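Local atomic coordinates of cytosolic IMP-GMP specific 5'-nucleotidase (Legionella pneumophila subsp. pneumophila, PDB entry 4OHF), a protein that probably hydrolyses the 5'-phosphate of nucleoside monophosphates such as IMP and GMP in the cytosol, with the help of a bound magnesium ion. Residues Lys18-Asp23 / Leu299-His304; Leu22-Thr27 / Ile207-Glu212; His26-Tyr31 / Leu218-Ala223. All blocks are in the same frame, centred on the assembly; numbering follows the deposited sequence.

Interaction 1. Residues Lys18-Asp23 / Leu299-His304; sequences KLIGLD and LYIGDH. With MG (magnesium ion), chain J.
Two neighbouring parallel strands in the central sheet of the HAD fold, 19-22 and 299-302, meet here and carry Asp23 and Asp303 to a shared magnesium ion. The short strand axes run 20° apart. Backbone hydrogen bonds join Leu299 N to Leu19 O, Gly21 N to Leu299 O and Ile301 N to Gly21 O, and Asp23 N to Ile301 O (3.1 Å) continues the pairing to the metal-binding end. On the face bearing Ile20, Leu22 and Ile301, Leu22 CD2 lies beside Ile301 CD1 (3.9 Å), the two side chains pointing the same way, and helix 434-438 packs over them. On the other face the Tyr300 ring passes obliquely by Gly21 O, with Gly21 bringing no side chain against it. Its hydroxyl is hydrogen-bonded to Tyr306 OH and Lys247 NZ.

As in other HAD phosphatases, the metal site lies at the C-terminal ends of the parallel strands. Asp23 holds its carboxylate anti to the backbone N (chi1 164°) and binds the magnesium ion through both oxygens, OD1 at 2.2 Å. Asp303 approaches at about a right angle and gives OD1 alone, its carboxylate plane 89° from that of Asp23. A water donates to Asp23 OD2 and accepts from Asp303 N. Asp303 OD1 also meets Thr27 OG1 in a hydrogen bond, while OD2 lies in the plane of the imidazole ring and accepts from His304 ND1 (2.8 Å) with its anti lone pair.

Interaction 2. Residues Leu22-Thr27 / Ile207-Glu212; sequences LDMDHT and ILTNSE. With MG (magnesium ion), chain J; PO4 (phosphate ion), chain H.
The phosphate pocket of this HAD-type nucleotidase lies between Asp23-Asp25, where strand 19-22 turns into a helix, and Thr209-Ser211, just past the end of strand 204-208. A phosphate ion, probably from the crystallisation liquor, occupies it. Its O3 is gripped from both segments, by Asp25 N (2.7 Å) and Thr209 OG1 (2.7 Å), with a weak further bond from Met24 N. Asn210 N reaches O4 at 2.8 Å, and Lys247 adds a charged donor from outside the two segments. Phosphate O2 goes instead to the magnesium ion (2.2 Å), which the backbone O of Asp25 also binds.

The sequence Asp23-Met24-Asp25-His26-Thr27 fits the DxDxT motif of HAD phosphatases, and Thr209 sits where this superfamily places its second-motif Ser or Thr. Thr209 turns OG1 anti to its own N (chi1 171°), where the one oxygen donates to phosphate O3 and accepts from Ser211 N (2.8 Å) in an ST turn. Across the pocket Ser211 OG donates a hydrogen bond to Asp25 OD2; Lys174 is a second partner of that hydroxyl. Next to phosphate O3, Met24 lies alongside Thr209, CB to CB 3.7 Å, and its chain stays extended until a bend at chi3 (76°) sets CE against Ser211 CB. Leu208 N closes the backbone pairing onto Leu22 O (2.7 Å).

Interaction 3. Residues His26-Tyr31 / Leu218-Ala223; sequences HTLIRY and LLLDYA
Apolar contacts between Ile29 and Leu219 form the heart of this junction, where the turn that follows strand 19-22 rests on helix 213-224. Ile29 points its CB toward the helix, and CG1 anti to the carbonyl carbon (chi1 -69°) and an extended chi2 (175°) carry CD1 to Leu219 CD2 at 3.4 Å. CG2, the second branch of Ile29, touches the same methyl at 3.7 Å, and the isoleucine thus has both branches on it while the two side chains cross at a slant. One helical position further on, Leu220 offers its own CD2 to Ile29 CD1 (3.7 Å). That methyl of Leu220 also meets Leu28 CD2 (3.8 Å), with the two leucines set at about a right angle. Ala223, a turn along the helix from Leu219, adds CB against Ile29 CG1 at 4.3 Å. Val185 and Met24 close in round this apolar cluster, and Phe238 touches Leu28.

A mixed contact lies beside it. Tyr31 comes from the opposite direction to Leu219, and Leu219 CD2 meets its ring obliquely, 4.0 Å from CZ. The polar end of Tyr31 belongs elsewhere: its hydroxyl is hydrogen-bonded to Asp25 OD1 and to Tyr215 OH, tying a magnesium-site residue to the helix. The ring also has His26 beside it, with Tyr31 CD2 offset over one face of the imidazole, 3.6 Å above its plane.

Within the first segment, backbone polar atoms are paired by His26 N to Ile29 O (3.0 Å). A pi-type helical turn directly after strand 19-22, leading into the weakly bonded strand 30-31 that pairs with 185-186, is consistent with the squiggle and flap of HAD phosphatases.

Overall arrangement
From the N terminus, strand 19-22 enters the middle of the sheet; strand 19-22, then helix 24-28 and strand 30-31, supply the first segments of the three contacts in turn. Interaction 2 closes a loop of about 180 residues back to strand 204-208, the neighbour on one side. The chain then runs on into helix 213-224, where interaction 3 binds residues 26-31, starting and ending a little later than interaction 2, so the two loops overlap. Interaction 1 closes the longest loop, to strand 298-302 on the other side, and encloses interaction 3. The three contacts meet around the magnesium site, sharing Leu22, Asp23, His26 and Thr27 between successive segments.

Interaction 1. Residues Lys18-Asp23 / Leu299-His304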
# COMPACT_ATOMS: atom_id res chain seq x y z
N LYS B 18 8.32 -35.70 7.21
CA LYS B 18 9.66 -36.22 7.47
C LYS B 18 10.40 -35.50 8.59
O LYS B 18 11.10 -36.12 9.39
CB LYS B 18 10.49 -36.19 6.18
CG LYS B 18 10.01 -37.15 5.11
CD LYS B 18 10.89 -37.01 3.87
CE LYS B 18 10.46 -37.93 2.73
NZ LYS B 18 11.24 -37.64 1.48
N LEU B 19 10.26 -34.18 8.65
CA LEU B 19 10.93 -33.41 9.68
C LEU B 19 9.93 -32.59 10.49
O LEU B 19 8.99 -32.00 9.95
CB LEU B 19 11.96 -32.47 9.06
CG LEU B 19 13.14 -33.09 8.32
CD1 LEU B 19 13.16 -32.63 6.87
CD2 LEU B 19 14.44 -32.69 9.01
N ILE B 20 10.12 -32.59 11.81
CA ILE B 20 9.29 -31.81 12.71
C ILE B 20 10.16 -30.73 13.37
O ILE B 20 11.06 -31.04 14.15
CB ILE B 20 8.65 -32.67 13.80
CG1 ILE B 20 7.58 -33.57 13.18
CG2 ILE B 20 8.00 -31.80 14.83
CD1 ILE B 20 7.01 -34.57 14.16
N GLY B 21 9.90 -29.48 13.03
CA GLY B 21 10.64 -28.37 13.59
C GLY B 21 9.95 -27.87 14.84
O GLY B 21 8.77 -27.53 14.81
N LEU B 22 10.69 -27.82 15.94
CA LEU B 22 10.12 -27.37 17.21
C LEU B 22 10.67 -26.05 17.71
O LEU B 22 11.87 -25.84 17.75
CB LEU B 22 10.34 -28.42 18.30
CG LEU B 22 9.79 -29.83 18.09
CD1 LEU B 22 10.27 -30.76 19.22
CD2 LEU B 22 8.27 -29.78 18.03
N ASP B 23 9.75 -25.18 18.09
CA ASP B 23 10.06 -23.89 18.68
C ASP B 23 10.52 -24.31 20.08
O ASP B 23 9.97 -25.25 20.65
CB ASP B 23 8.76 -23.08 18.74
CG ASP B 23 8.83 -21.88 19.66
OD1 ASP B 23 9.02 -22.05 20.88
OD2 ASP B 23 8.68 -20.75 19.15
N LEU B 299 6.90 -30.16 9.38
CA LEU B 299 5.91 -29.61 10.28
C LEU B 299 6.62 -28.78 11.34
O LEU B 299 7.50 -29.27 12.05
CB LEU B 299 5.11 -30.72 10.98
CG LEU B 299 4.21 -30.18 12.11
CD1 LEU B 299 3.24 -29.13 11.56
CD2 LEU B 299 3.47 -31.32 12.75
N TYR B 300 6.26 -27.50 11.42
CA TYR B 300 6.84 -26.62 12.42
C TYR B 300 5.77 -26.37 13.48
O TYR B 300 4.61 -26.10 13.16
CB TYR B 300 7.26 -25.29 11.79
CG TYR B 300 7.49 -24.19 12.81
CD1 TYR B 300 6.58 -23.16 12.97
CD2 TYR B 300 8.60 -24.23 13.65
CE1 TYR B 300 6.76 -22.18 13.95
CE2 TYR B 300 8.79 -23.26 14.63
CZ TYR B 300 7.87 -22.24 14.79
OH TYR B 300 8.05 -21.30 15.78
N ILE B 301 6.15 -26.50 14.75
CA ILE B 301 5.22 -26.28 15.84
C ILE B 301 5.68 -25.13 16.71
O ILE B 301 6.79 -25.17 17.25
CB ILE B 301 5.08 -27.53 16.73
CG1 ILE B 301 4.74 -28.74 15.86
CG2 ILE B 301 3.98 -27.30 17.76
CD1 ILE B 301 4.69 -30.05 16.60
N GLY B 302 4.82 -24.12 16.84
CA GLY B 302 5.13 -22.95 17.66
C GLY B 302 4.09 -22.73 18.76
O GLY B 302 3.17 -23.54 18.92
N ASP B 303 4.24 -21.65 19.51
CA ASP B 303 3.32 -21.34 20.60
C ASP B 303 2.55 -20.04 20.39
O ASP B 303 1.57 -19.78 21.08
CB ASP B 303 4.06 -21.27 21.93
CG ASP B 303 5.37 -20.53 21.83
OD1 ASP B 303 6.39 -21.18 21.53
OD2 ASP B 303 5.39 -19.31 22.03
N HIS B 304 2.99 -19.22 19.45
CA HIS B 304 2.28 -17.97 19.16
C HIS B 304 2.31 -17.62 17.68
O HIS B 304 3.28 -17.93 17.00
CB HIS B 304 2.85 -16.81 20.01
CG HIS B 304 2.47 -16.90 21.47
ND1 HIS B 304 3.14 -17.70 22.37
CD2 HIS B 304 1.44 -16.34 22.16
CE1 HIS B 304 2.54 -17.63 23.55
NE2 HIS B 304 1.51 -16.81 23.44
MG MG J . 8.31 -20.08 21.57
O HOH W 1 6.16 -19.71 18.64
O HOH W 2 8.37 -18.01 21.44

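Interaction 2. Residues Leu22-Thr27 / Ile207-Glu212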
# COMPACT_ATOMS: atom_id res chain seq x y z
N LEU B 22 10.69 -27.82 15.94
CA LEU B 22 10.12 -27.37 17.21
C LEU B 22 10.67 -26.05 17.71
O LEU B 22 11.87 -25.84 17.75
CB LEU B 22 10.34 -28.42 18.30
CG LEU B 22 9.79 -29.83 18.09
CD1 LEU B 22 10.27 -30.76 19.22
CD2 LEU B 22 8.27 -29.78 18.03
N ASP B 23 9.75 -25.18 18.09
CA ASP B 23 10.06 -23.89 18.68
C ASP B 23 10.52 -24.31 20.08
O ASP B 23 9.97 -25.25 20.65
CB ASP B 23 8.76 -23.08 18.74
CG ASP B 23 8.83 -21.88 19.66
OD1 ASP B 23 9.02 -22.05 20.88
OD2 ASP B 23 8.68 -20.75 19.15
N MET B 24 11.53 -23.66 20.65
CA MET B 24 12.00 -24.07 21.98
C MET B 24 11.26 -23.45 23.17
O MET B 24 10.55 -24.15 23.90
CB MET B 24 13.50 -23.81 22.13
CG MET B 24 14.00 -24.14 23.52
SD MET B 24 15.78 -23.88 23.78
CE MET B 24 15.86 -22.10 23.92
N ASP B 25 11.44 -22.15 23.39
CA ASP B 25 10.79 -21.51 24.52
C ASP B 25 9.27 -21.45 24.41
O ASP B 25 8.73 -20.75 23.56
CB ASP B 25 11.37 -20.10 24.72
CG ASP B 25 12.84 -20.12 25.12
OD1 ASP B 25 13.18 -20.67 26.20
OD2 ASP B 25 13.68 -19.61 24.36
N HIS B 26 8.60 -22.22 25.26
CA HIS B 26 7.14 -22.32 25.35
C HIS B 26 6.51 -23.41 24.49
O HIS B 26 5.31 -23.65 24.58
CB HIS B 26 6.45 -20.99 25.07
CG HIS B 26 6.86 -19.89 26.00
ND1 HIS B 26 7.80 -18.93 25.66
CD2 HIS B 26 6.52 -19.63 27.28
CE1 HIS B 26 8.01 -18.14 26.69
NE2 HIS B 26 7.24 -18.54 27.69
N THR B 27 7.30 -24.08 23.64
CA THR B 27 6.74 -25.17 22.85
C THR B 27 7.39 -26.45 23.36
O THR B 27 6.75 -27.21 24.08
CB THR B 27 6.98 -24.99 21.33
OG1 THR B 27 6.31 -23.82 20.87
CG2 THR B 27 6.45 -26.19 20.55
N ILE B 207 15.25 -28.28 16.34
CA ILE B 207 14.86 -27.13 17.14
C ILE B 207 15.04 -25.86 16.31
O ILE B 207 16.02 -25.72 15.58
CB ILE B 207 15.72 -27.04 18.41
CG1 ILE B 207 15.41 -28.22 19.32
CG2 ILE B 207 15.46 -25.71 19.14
CD1 ILE B 207 16.22 -28.25 20.57
N LEU B 208 14.09 -24.94 16.42
CA LEU B 208 14.17 -23.68 15.69
C LEU B 208 13.76 -22.61 16.71
O LEU B 208 12.57 -22.31 16.86
CB LEU B 208 13.21 -23.69 14.49
CG LEU B 208 13.20 -22.51 13.52
CD1 LEU B 208 14.54 -22.42 12.81
CD2 LEU B 208 12.07 -22.69 12.51
N THR B 209 14.76 -22.06 17.40
CA THR B 209 14.53 -21.07 18.44
C THR B 209 15.09 -19.68 18.17
O THR B 209 16.05 -19.51 17.43
CB THR B 209 15.14 -21.54 19.78
OG1 THR B 209 15.08 -20.48 20.73
CG2 THR B 209 16.61 -21.94 19.60
N ASN B 210 14.50 -18.68 18.80
CA ASN B 210 15.00 -17.32 18.63
C ASN B 210 16.04 -17.01 19.71
O ASN B 210 16.65 -15.94 19.70
CB ASN B 210 13.83 -16.33 18.69
CG ASN B 210 13.25 -16.01 17.32
OD1 ASN B 210 13.46 -16.74 16.36
ND2 ASN B 210 12.52 -14.92 17.24
N SER B 211 16.25 -17.94 20.64
CA SER B 211 17.22 -17.78 21.73
C SER B 211 18.58 -18.16 21.20
O SER B 211 18.67 -18.94 20.25
CB SER B 211 16.89 -18.70 22.91
OG SER B 211 15.63 -18.38 23.47
N GLU B 212 19.64 -17.63 21.81
CA GLU B 212 20.97 -17.97 21.36
C GLU B 212 21.39 -19.33 21.89
O GLU B 212 20.79 -19.86 22.83
CB GLU B 212 21.97 -16.87 21.75
CG GLU B 212 22.16 -16.65 23.23
CD GLU B 212 22.86 -15.33 23.50
OE1 GLU B 212 23.88 -15.03 22.82
OE2 GLU B 212 22.40 -14.60 24.40
MG MG J . 8.31 -20.08 21.57
P PO4 H . 11.82 -19.52 20.91
O1 PO4 H . 12.56 -18.46 21.64
O2 PO4 H . 10.40 -19.54 21.34
O3 PO4 H . 12.43 -20.85 21.21
O4 PO4 H . 11.87 -19.25 19.45
O HOH W 2 8.37 -18.01 21.44

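Interaction 3. Residues His26-Tyr31 / Leu218-Ala223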
# COMPACT_ATOMS: atom_id res chain seq x y z
N HIS B 26 8.60 -22.22 25.26
CA HIS B 26 7.14 -22.32 25.35
C HIS B 26 6.51 -23.41 24.49
O HIS B 26 5.31 -23.65 24.58
CB HIS B 26 6.45 -20.99 25.07
CG HIS B 26 6.86 -19.89 26.00
ND1 HIS B 26 7.80 -18.93 25.66
CD2 HIS B 26 6.52 -19.63 27.28
CE1 HIS B 26 8.01 -18.14 26.69
NE2 HIS B 26 7.24 -18.54 27.69
N THR B 27 7.30 -24.08 23.64
CA THR B 27 6.74 -25.17 22.85
C THR B 27 7.39 -26.45 23.36
O THR B 27 6.75 -27.21 24.08
CB THR B 27 6.98 -24.99 21.33
OG1 THR B 27 6.31 -23.82 20.87
CG2 THR B 27 6.45 -26.19 20.55
N LEU B 28 8.65 -26.67 23.01
CA LEU B 28 9.38 -27.86 23.45
C LEU B 28 9.66 -27.81 24.95
O LEU B 28 9.60 -28.84 25.62
CB LEU B 28 10.72 -27.99 22.72
CG LEU B 28 11.70 -29.04 23.23
CD1 LEU B 28 11.08 -30.45 23.18
CD2 LEU B 28 12.95 -28.98 22.38
N ILE B 29 10.00 -26.63 25.45
CA ILE B 29 10.27 -26.47 26.87
C ILE B 29 9.17 -25.64 27.52
O ILE B 29 8.94 -24.49 27.16
CB ILE B 29 11.64 -25.79 27.06
CG1 ILE B 29 12.73 -26.77 26.63
CG2 ILE B 29 11.83 -25.37 28.51
CD1 ILE B 29 14.13 -26.19 26.66
N ARG B 30 8.48 -26.22 28.49
CA ARG B 30 7.38 -25.51 29.14
C ARG B 30 7.79 -24.53 30.25
O ARG B 30 8.72 -24.79 31.02
CB ARG B 30 6.35 -26.51 29.68
CG ARG B 30 4.98 -26.43 29.01
CD ARG B 30 4.50 -27.76 28.49
NE ARG B 30 4.37 -28.78 29.54
CZ ARG B 30 3.57 -28.70 30.60
NH1 ARG B 30 2.79 -27.64 30.78
NH2 ARG B 30 3.55 -29.68 31.49
N TYR B 31 7.10 -23.40 30.31
CA TYR B 31 7.35 -22.38 31.31
C TYR B 31 6.12 -22.16 32.17
O TYR B 31 4.99 -22.36 31.72
CB TYR B 31 7.71 -21.04 30.66
CG TYR B 31 9.12 -20.93 30.14
CD1 TYR B 31 10.14 -20.41 30.93
CD2 TYR B 31 9.43 -21.31 28.83
CE1 TYR B 31 11.43 -20.27 30.44
CE2 TYR B 31 10.71 -21.17 28.34
CZ TYR B 31 11.71 -20.65 29.15
OH TYR B 31 12.99 -20.52 28.67
N LEU B 218 21.91 -24.69 27.80
CA LEU B 218 21.63 -24.76 29.23
C LEU B 218 20.22 -25.29 29.49
O LEU B 218 20.02 -26.30 30.17
CB LEU B 218 21.73 -23.37 29.83
CG LEU B 218 22.19 -23.24 31.28
CD1 LEU B 218 21.74 -21.86 31.75
CD2 LEU B 218 21.64 -24.32 32.17
N LEU B 219 19.24 -24.60 28.91
CA LEU B 219 17.84 -24.95 29.09
C LEU B 219 17.47 -26.35 28.58
O LEU B 219 16.71 -27.07 29.22
CB LEU B 219 16.97 -23.91 28.40
CG LEU B 219 15.54 -23.82 28.94
CD1 LEU B 219 15.56 -23.07 30.27
CD2 LEU B 219 14.66 -23.08 27.95
N LEU B 220 18.00 -26.73 27.42
CA LEU B 220 17.69 -28.04 26.87
C LEU B 220 18.21 -29.12 27.79
O LEU B 220 17.54 -30.12 28.04
CB LEU B 220 18.29 -28.21 25.47
CG LEU B 220 17.55 -27.46 24.36
CD1 LEU B 220 18.31 -27.59 23.05
CD2 LEU B 220 16.16 -28.04 24.21
N ASP B 221 19.42 -28.91 28.30
CA ASP B 221 20.05 -29.84 29.22
C ASP B 221 19.21 -29.92 30.49
O ASP B 221 18.80 -31.00 30.89
CB ASP B 221 21.45 -29.33 29.56
CG ASP B 221 22.32 -30.37 30.23
OD1 ASP B 221 23.48 -30.05 30.55
OD2 ASP B 221 21.86 -31.51 30.44
N TYR B 222 18.95 -28.77 31.12
CA TYR B 222 18.16 -28.73 32.34
C TYR B 222 16.80 -29.43 32.24
O TYR B 222 16.40 -30.15 33.16
CB TYR B 222 17.93 -27.27 32.78
CG TYR B 222 17.03 -27.11 33.98
CD1 TYR B 222 17.52 -27.24 35.29
CD2 TYR B 222 15.67 -26.88 33.83
CE1 TYR B 222 16.68 -27.15 36.40
CE2 TYR B 222 14.82 -26.78 34.93
CZ TYR B 222 15.33 -26.92 36.21
OH TYR B 222 14.48 -26.84 37.30
N ALA B 223 16.10 -29.23 31.12
CA ALA B 223 14.77 -29.80 30.96
C ALA B 223 14.61 -31.16 30.28
O ALA B 223 13.55 -31.77 30.38
CB ALA B 223 13.86 -28.79 30.27